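Local coordinates for protein phosphoheptose isomerase (Neisseria gonorrhoeae, PDB 5I01) that isomerises sedoheptulose 7-phosphate to D-glycero-D-manno-heptose 7-phosphate, as the zinc-dependent first enzyme of the glycero-manno-heptose pathways, at residues A[13-17]-A[172-178]; A[61-65]-A[81-86]. The protein carries 1 engineered substitution. One frame throughout, in Å; residues are numbered along the deposited sequence.

Contact 1: A[13-17]-A[172-178]. With ZN (zinc ion), chain H.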
ATOM      1  N   HIS A  13     -30.265  -3.512  -6.848  1.00 33.35           N
ATOM      2  CA  HIS A  13     -28.862  -3.208  -7.178  1.00 33.59           C
ATOM      3  C   HIS A  13     -28.416  -3.739  -8.534  1.00 33.51           C
ATOM      4  O   HIS A  13     -27.847  -2.987  -9.325  1.00 33.27           O
ATOM      5  CB  HIS A  13     -27.921  -3.743  -6.111  1.00 34.49           C
ATOM      6  CG  HIS A  13     -27.760  -2.827  -4.949  1.00 35.78           C
ATOM      7  ND1 HIS A  13     -26.747  -1.903  -4.879  1.00 36.40           N
ATOM      8  CD2 HIS A  13     -28.485  -2.680  -3.818  1.00 36.49           C
ATOM      9  CE1 HIS A  13     -26.843  -1.233  -3.745  1.00 37.09           C
ATOM     10  NE2 HIS A  13     -27.892  -1.685  -3.085  1.00 36.25           N
ATOM     11  N   PHE A  14     -28.650  -5.030  -8.773  1.00 33.93           N
ATOM     12  CA  PHE A  14     -28.431  -5.655 -10.092  1.00 33.01           C
ATOM     13  C   PHE A  14     -29.167  -4.925 -11.227  1.00 31.38           C
ATOM     14  O   PHE A  14     -28.556  -4.576 -12.249  1.00 31.07           O
ATOM     15  CB  PHE A  14     -28.877  -7.128 -10.087  1.00 34.04           C
ATOM     16  CG  PHE A  14     -27.850  -8.080  -9.544  1.00 36.73           C
ATOM     17  CD1 PHE A  14     -26.819  -8.551 -10.356  1.00 37.66           C
ATOM     18  CD2 PHE A  14     -27.919  -8.533  -8.230  1.00 38.57           C
ATOM     19  CE1 PHE A  14     -25.872  -9.441  -9.861  1.00 38.04           C
ATOM     20  CE2 PHE A  14     -26.975  -9.420  -7.729  1.00 39.13           C
ATOM     21  CZ  PHE A  14     -25.951  -9.878  -8.548  1.00 39.04           C
ATOM     22  N   ALA A  15     -30.468  -4.703 -11.047  1.00 29.01           N
ATOM     23  CA  ALA A  15     -31.284  -4.047 -12.079  1.00 29.41           C
ATOM     24  C   ALA A  15     -30.774  -2.641 -12.356  1.00 29.27           C
ATOM     25  O   ALA A  15     -30.591  -2.264 -13.519  1.00 29.28           O
ATOM     26  CB  ALA A  15     -32.760  -4.019 -11.694  1.00 28.59           C
ATOM     27  N   GLU A  16     -30.502  -1.891 -11.292  1.00 30.21           N
ATOM     28  CA  GLU A  16     -29.929  -0.557 -11.432  1.00 31.85           C
ATOM     29  C   GLU A  16     -28.576  -0.590 -12.153  1.00 30.30           C
ATOM     30  O   GLU A  16     -28.325   0.249 -13.023  1.00 28.71           O
ATOM     31  CB  GLU A  16     -29.809   0.154 -10.078  1.00 35.54           C
ATOM     32  CG  GLU A  16     -29.631   1.667 -10.204  1.00 39.92           C
ATOM     33  CD  GLU A  16     -29.307   2.369  -8.895  1.00 43.00           C
ATOM     34  OE1 GLU A  16     -28.591   1.780  -8.061  1.00 45.20           O
ATOM     35  OE2 GLU A  16     -29.747   3.529  -8.710  1.00 45.96           O
ATOM     36  N   SER A  17     -27.725  -1.563 -11.811  1.00 30.76           N
ATOM     37  CA  SER A  17     -26.399  -1.707 -12.443  1.00 31.21           C
ATOM     38  C   SER A  17     -26.496  -2.083 -13.921  1.00 29.96           C
ATOM     39  O   SER A  17     -25.740  -1.578 -14.739  1.00 28.13           O
ATOM     40  CB  SER A  17     -25.540  -2.740 -11.704  1.00 33.08           C
ATOM     41  OG  SER A  17     -24.187  -2.704 -12.167  1.00 34.98           O
ATOM     42  N   ARG A 172     -25.590   7.883  -8.707  1.00 34.96           N
ATOM     43  CA  ARG A 172     -25.044   7.063  -7.619  1.00 36.34           C
ATOM     44  C   ARG A 172     -23.570   6.605  -7.797  1.00 34.90           C
ATOM     45  O   ARG A 172     -23.194   5.951  -8.786  1.00 33.76           O
ATOM     46  CB  ARG A 172     -25.973   5.873  -7.369  1.00 38.58           C
ATOM     47  CG  ARG A 172     -25.925   5.332  -5.960  1.00 42.96           C
ATOM     48  CD  ARG A 172     -27.049   4.335  -5.725  1.00 47.58           C
ATOM     49  NE  ARG A 172     -26.876   3.559  -4.495  1.00 50.88           N
ATOM     50  CZ  ARG A 172     -27.772   2.705  -4.000  1.00 50.98           C
ATOM     51  NH1 ARG A 172     -28.928   2.497  -4.619  1.00 49.54           N
ATOM     52  NH2 ARG A 172     -27.507   2.055  -2.871  1.00 53.62           N
ATOM     53  N   THR A 173     -22.759   6.970  -6.807  1.00 33.19           N
ATOM     54  CA  THR A 173     -21.341   6.613  -6.699  1.00 31.25           C
ATOM     55  C   THR A 173     -21.012   5.142  -6.987  1.00 29.39           C
ATOM     56  O   THR A 173     -20.123   4.846  -7.777  1.00 27.01           O
ATOM     57  CB  THR A 173     -20.858   6.953  -5.279  1.00 32.15           C
ATOM     58  OG1 THR A 173     -21.267   8.293  -4.967  1.00 34.87           O
ATOM     59  CG2 THR A 173     -19.329   6.842  -5.156  1.00 32.38           C
ATOM     60  N   ALA A 174     -21.736   4.235  -6.331  1.00 27.82           N
ATOM     61  CA  ALA A 174     -21.562   2.805  -6.533  1.00 27.15           C
ATOM     62  C   ALA A 174     -21.719   2.396  -8.006  1.00 27.37           C
ATOM     63  O   ALA A 174     -20.908   1.644  -8.526  1.00 28.18           O
ATOM     64  CB  ALA A 174     -22.523   2.024  -5.646  1.00 26.45           C
ATOM     65  N   ARG A 175     -22.731   2.919  -8.689  1.00 27.77           N
ATOM     66  CA  ARG A 175     -22.927   2.611 -10.116  1.00 28.38           C
ATOM     67  C   ARG A 175     -21.820   3.210 -10.993  1.00 29.10           C
ATOM     68  O   ARG A 175     -21.432   2.623 -12.000  1.00 29.57           O
ATOM     69  CB  ARG A 175     -24.284   3.123 -10.594  1.00 28.26           C
ATOM     70  CG  ARG A 175     -25.475   2.551  -9.833  1.00 28.01           C
ATOM     71  CD  ARG A 175     -25.674   1.081 -10.109  1.00 28.50           C
ATOM     72  NE  ARG A 175     -24.925   0.214  -9.213  1.00 29.01           N
ATOM     73  CZ  ARG A 175     -25.260  -0.079  -7.954  1.00 30.35           C
ATOM     74  NH1 ARG A 175     -24.489  -0.902  -7.246  1.00 30.78           N
ATOM     75  NH2 ARG A 175     -26.347   0.431  -7.384  1.00 31.45           N
ATOM     76  N   ILE A 176     -21.310   4.375 -10.604  1.00 30.10           N
ATOM     77  CA  ILE A 176     -20.237   5.036 -11.346  1.00 30.16           C
ATOM     78  C   ILE A 176     -18.932   4.230 -11.255  1.00 30.64           C
ATOM     79  O   ILE A 176     -18.300   3.990 -12.280  1.00 31.89           O
ATOM     80  CB  ILE A 176     -20.027   6.490 -10.868  1.00 29.39           C
ATOM     81  CG1 ILE A 176     -21.277   7.330 -11.158  1.00 30.24           C
ATOM     82  CG2 ILE A 176     -18.829   7.123 -11.563  1.00 28.86           C
ATOM     83  CD1 ILE A 176     -21.460   8.486 -10.205  1.00 31.53           C
ATOM     84  N   GLN A 177     -18.543   3.816 -10.048  1.00 30.76           N
ATOM     85  CA  GLN A 177     -17.363   2.950  -9.860  1.00 32.58           C
ATOM     86  C   GLN A 177     -17.443   1.687 -10.717  1.00 31.65           C
ATOM     87  O   GLN A 177     -16.476   1.325 -11.367  1.00 31.10           O
ATOM     88  CB  GLN A 177     -17.172   2.561  -8.383  1.00 33.38           C
ATOM     89  CG  GLN A 177     -16.507   3.643  -7.541  1.00 36.33           C
ATOM     90  CD  GLN A 177     -16.726   3.497  -6.023  1.00 39.31           C
ATOM     91  OE1 GLN A 177     -17.297   2.510  -5.530  1.00 39.95           O
ATOM     92  NE2 GLN A 177     -16.266   4.502  -5.275  1.00 39.91           N
ATOM     93  N   GLU A 178     -18.607   1.042 -10.727  1.00 32.51           N
ATOM     94  CA  GLU A 178     -18.813  -0.210 -11.468  1.00 32.96           C
ATOM     95  C   GLU A 178     -18.665  -0.041 -12.979  1.00 34.03           C
ATOM     96  O   GLU A 178     -18.140  -0.933 -13.644  1.00 35.72           O
ATOM     97  CB  GLU A 178     -20.179  -0.797 -11.147  1.00 32.82           C
ATOM     98  CG  GLU A 178     -20.291  -1.290  -9.713  1.00 33.92           C
ATOM     99  CD  GLU A 178     -21.726  -1.399  -9.217  1.00 35.22           C
ATOM    100  OE1 GLU A 178     -22.669  -1.352 -10.050  1.00 34.51           O
ATOM    101  OE2 GLU A 178     -21.913  -1.529  -7.975  1.00 35.01           O
TER
HETATM  102 ZN    ZN H 301     -17.528   1.578  -3.769  1.00 49.15          ZN

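Contact 2: A[61-65]-A[81-86]. With ZN (zinc ion), chain E.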
ATOM      1  N   ALA A  61      -7.410   2.739  -9.597  1.00 31.51           N
ATOM      2  CA  ALA A  61      -6.133   3.185 -10.128  1.00 31.59           C
ATOM      3  C   ALA A  61      -5.087   2.081 -10.051  1.00 31.20           C
ATOM      4  O   ALA A  61      -4.387   1.834 -11.040  1.00 30.37           O
ATOM      5  CB  ALA A  61      -5.643   4.428  -9.394  1.00 32.13           C
ATOM      6  N   GLN A  62      -4.982   1.410  -8.900  1.00 30.59           N
ATOM      7  CA  GLN A  62      -3.966   0.359  -8.739  1.00 31.06           C
ATOM      8  C   GLN A  62      -4.334  -0.933  -9.479  1.00 30.16           C
ATOM      9  O   GLN A  62      -3.445  -1.678  -9.866  1.00 30.43           O
ATOM     10  CB  GLN A  62      -3.580   0.129  -7.260  1.00 31.46           C
ATOM     11  CG  GLN A  62      -4.560  -0.622  -6.371  1.00 32.74           C
ATOM     12  CD  GLN A  62      -3.961  -0.928  -5.000  1.00 34.17           C
ATOM     13  OE1 GLN A  62      -3.480  -0.026  -4.294  1.00 34.79           O
ATOM     14  NE2 GLN A  62      -3.980  -2.201  -4.617  1.00 33.62           N
ATOM     15  N   HIS A  63      -5.633  -1.182  -9.659  1.00 30.73           N
ATOM     16  CA  HIS A  63      -6.163  -2.264 -10.518  1.00 32.28           C
ATOM     17  C   HIS A  63      -5.732  -2.049 -11.986  1.00 30.14           C
ATOM     18  O   HIS A  63      -5.183  -2.947 -12.609  1.00 27.76           O
ATOM     19  CB  HIS A  63      -7.699  -2.295 -10.413  1.00 34.51           C
ATOM     20  CG  HIS A  63      -8.365  -3.478 -11.056  1.00 38.36           C
ATOM     21  ND1 HIS A  63      -9.469  -4.081 -10.491  1.00 41.04           N
ATOM     22  CD2 HIS A  63      -8.132  -4.140 -12.215  1.00 40.89           C
ATOM     23  CE1 HIS A  63      -9.877  -5.068 -11.266  1.00 42.45           C
ATOM     24  NE2 HIS A  63      -9.080  -5.129 -12.316  1.00 44.00           N
ATOM     25  N   PHE A  64      -5.985  -0.857 -12.516  1.00 29.84           N
ATOM     26  CA  PHE A  64      -5.513  -0.473 -13.855  1.00 31.04           C
ATOM     27  C   PHE A  64      -4.005  -0.662 -14.047  1.00 30.19           C
ATOM     28  O   PHE A  64      -3.581  -1.325 -14.969  1.00 28.54           O
ATOM     29  CB  PHE A  64      -5.882   0.974 -14.145  1.00 32.33           C
ATOM     30  CG  PHE A  64      -5.243   1.514 -15.377  1.00 35.58           C
ATOM     31  CD1 PHE A  64      -5.599   1.020 -16.625  1.00 37.18           C
ATOM     32  CD2 PHE A  64      -4.269   2.507 -15.295  1.00 38.09           C
ATOM     33  CE1 PHE A  64      -5.004   1.513 -17.778  1.00 39.02           C
ATOM     34  CE2 PHE A  64      -3.668   3.005 -16.441  1.00 38.37           C
ATOM     35  CZ  PHE A  64      -4.038   2.509 -17.685  1.00 40.07           C
ATOM     36  N   ALA A  65      -3.207  -0.075 -13.164  1.00 32.48           N
ATOM     37  CA  ALA A  65      -1.746  -0.174 -13.234  1.00 32.28           C
ATOM     38  C   ALA A  65      -1.230  -1.606 -13.124  1.00 32.82           C
ATOM     39  O   ALA A  65      -0.281  -1.972 -13.811  1.00 33.48           O
ATOM     40  CB  ALA A  65      -1.105   0.697 -12.161  1.00 32.94           C
ATOM     41  N   ALA A  81       3.141   1.866 -16.438  1.00 29.53           N
ATOM     42  CA  ALA A  81       2.027   2.465 -15.712  1.00 29.78           C
ATOM     43  C   ALA A  81       2.232   2.416 -14.200  1.00 31.18           C
ATOM     44  O   ALA A  81       2.525   1.349 -13.651  1.00 33.64           O
ATOM     45  CB  ALA A  81       0.722   1.795 -16.091  1.00 29.12           C
ATOM     46  N   VAL A  82       2.073   3.577 -13.547  1.00 30.83           N
ATOM     47  CA  VAL A  82       2.259   3.742 -12.102  1.00 31.84           C
ATOM     48  C   VAL A  82       0.973   4.314 -11.481  1.00 30.89           C
ATOM     49  O   VAL A  82       0.475   5.339 -11.922  1.00 32.52           O
ATOM     50  CB  VAL A  82       3.439   4.706 -11.804  1.00 33.32           C
ATOM     51  CG1 VAL A  82       3.706   4.815 -10.303  1.00 34.48           C
ATOM     52  CG2 VAL A  82       4.704   4.257 -12.526  1.00 33.99           C
ATOM     53  N   ALA A  83       0.432   3.660 -10.466  1.00 28.88           N
ATOM     54  CA  ALA A  83      -0.649   4.253  -9.695  1.00 28.98           C
ATOM     55  C   ALA A  83      -0.007   5.173  -8.672  1.00 28.36           C
ATOM     56  O   ALA A  83       0.942   4.784  -8.012  1.00 28.55           O
ATOM     57  CB  ALA A  83      -1.465   3.171  -9.001  1.00 29.33           C
ATOM     58  N   LEU A  84      -0.535   6.383  -8.530  1.00 28.97           N
ATOM     59  CA  LEU A  84      -0.024   7.351  -7.549  1.00 29.37           C
ATOM     60  C   LEU A  84      -0.689   7.228  -6.178  1.00 29.37           C
ATOM     61  O   LEU A  84      -0.499   8.082  -5.316  1.00 29.82           O
ATOM     62  CB  LEU A  84      -0.221   8.771  -8.073  1.00 29.70           C
ATOM     63  CG  LEU A  84       0.328   9.085  -9.460  1.00 30.53           C
ATOM     64  CD1 LEU A  84       0.006  10.530  -9.786  1.00 31.48           C
ATOM     65  CD2 LEU A  84       1.827   8.840  -9.542  1.00 31.16           C
ATOM     66  N   THR A  85      -1.430   6.150  -5.957  1.00 31.30           N
ATOM     67  CA  THR A  85      -2.234   5.974  -4.750  1.00 32.14           C
ATOM     68  C   THR A  85      -1.709   4.853  -3.851  1.00 32.59           C
ATOM     69  O   THR A  85      -2.426   4.422  -2.979  1.00 33.71           O
ATOM     70  CB  THR A  85      -3.700   5.646  -5.147  1.00 31.66           C
ATOM     71  OG1 THR A  85      -3.731   4.474  -5.969  1.00 30.95           O
ATOM     72  CG2 THR A  85      -4.323   6.796  -5.925  1.00 31.40           C
ATOM     73  N   THR A  86      -0.478   4.387  -4.065  1.00 33.50           N
ATOM     74  CA  THR A  86       0.058   3.209  -3.367  1.00 33.64           C
ATOM     75  C   THR A  86       1.136   3.515  -2.310  1.00 34.89           C
ATOM     76  O   THR A  86       1.191   2.837  -1.270  1.00 35.85           O
ATOM     77  CB  THR A  86       0.675   2.200  -4.359  1.00 33.52           C
ATOM     78  OG1 THR A  86       1.712   2.831  -5.110  1.00 32.30           O
ATOM     79  CG2 THR A  86      -0.364   1.642  -5.310  1.00 33.29           C
TER
HETATM   80 ZN    ZN E 301      -9.226  -6.614 -13.890  1.00 58.72          ZN

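Contact 1: A[13-17]-A[172-178]
R175, on helix 173-193, lays its guanidinium between two carboxylates, E16 of helix 6-27 and E178 one turn along its own helix, both at its edge. Its NH2 meets E16 OE1 at 2.7 Å, nearly along the C-O bond and within the guanidinium plane, although the carboxylate is turned 53° from that plane. R175 NE and NH1 grip E178 side-on, one nitrogen to each oxygen, NH1 lying 2.7 Å from E178 OE2 on its syn side. Bends at chi2 and chi3 (-69° and 89°) fold the arginine back so that one group can serve both acids. The H13 carbonyl oxygen lies over the centre of one guanidinium face, and the H13 ring stands almost perpendicular to it; R175 NH1 reaches ND1 in the ring plane through a weak 3.4 Å bond. H13 NE2 pairs with D189 of the second subunit. R172, extended from the N-cap position, adds a longer salt bridge, NH1 to E16 OE1 at 3.5 Å. S17 OG donates to E178 OE1 (2.9 Å), reaching it from the face opposite R175 NE. Gripped from three directions, the E178 carboxylate is fixed in rotation, and its OE2 bonds to ND1 of H185 of the second subunit, a zinc ligand. E178 is thus a second-shell residue that probably orients that histidine on the metal, with R175, E16 and R172 behind it.

Contact 2: A[61-65]-A[81-86]
The Q62 amide has the T86 CG2 methyl well out of its plane and beyond the oxygen end, with OE1 3.7 Å from that carbon; at the other end of the amide, NE2 bonds to T88 and S89 of the third subunit. On the neighbouring flat group, the H63 ring, NE2 at the edge binds zinc at 2.2 Å, while H185 meets this ring with the two planes about 65° apart. The Q62 amide and the H63 ring sit on helix 56-69, the helix of a beta-alpha-beta crossover in the SIS fold, which joins strand 49-52 to strand 81-83, whereas H185 comes from helix 173-193. The helix segment runs nearly antiparallel to the strand, 160° between directions, with axes 7.2 Å apart. Such a close approach rests on alanines: the A65 methyl sits between A81 and A83, its CB 4.0 Å from A83 CB, and A61 faces both A83 and the T85 hydroxyl. F64 turns to strand 49-52 and helix 173-193 instead. No hydrogen bond crosses between the segments: T86 OG1 pairs with T86 of the third subunit, while T85 OG1 bonds weakly to the A58 carbonyl. With OG1 of T86 between N and C (chi1 58°), CG2 is left to cover Q62, coming within 4.1 Å of its CB. The A83 methyl wedges against the helix backbone, its CB 3.8 Å from the carbonyl oxygen of A61.

Contacts 1 and 2 lie 22 Å apart between centres and about 9 Å between nearest atoms, without touching, yet they serve the same kind of zinc site. Each site is built across subunits: contact 2 supplies H63, which joins E67 and H185 of its own chain, and Q177 from the contact 1 region of the second subunit completes the set. One chain therefore contributes to two zinc ions. E178 is about 13 Å, side chain to metal, from the zinc not bound by Q177. Around the predicted substrate pocket, R175 is about 9 Å from T123 and T85 about 6 Å from N54, side chain to side chain.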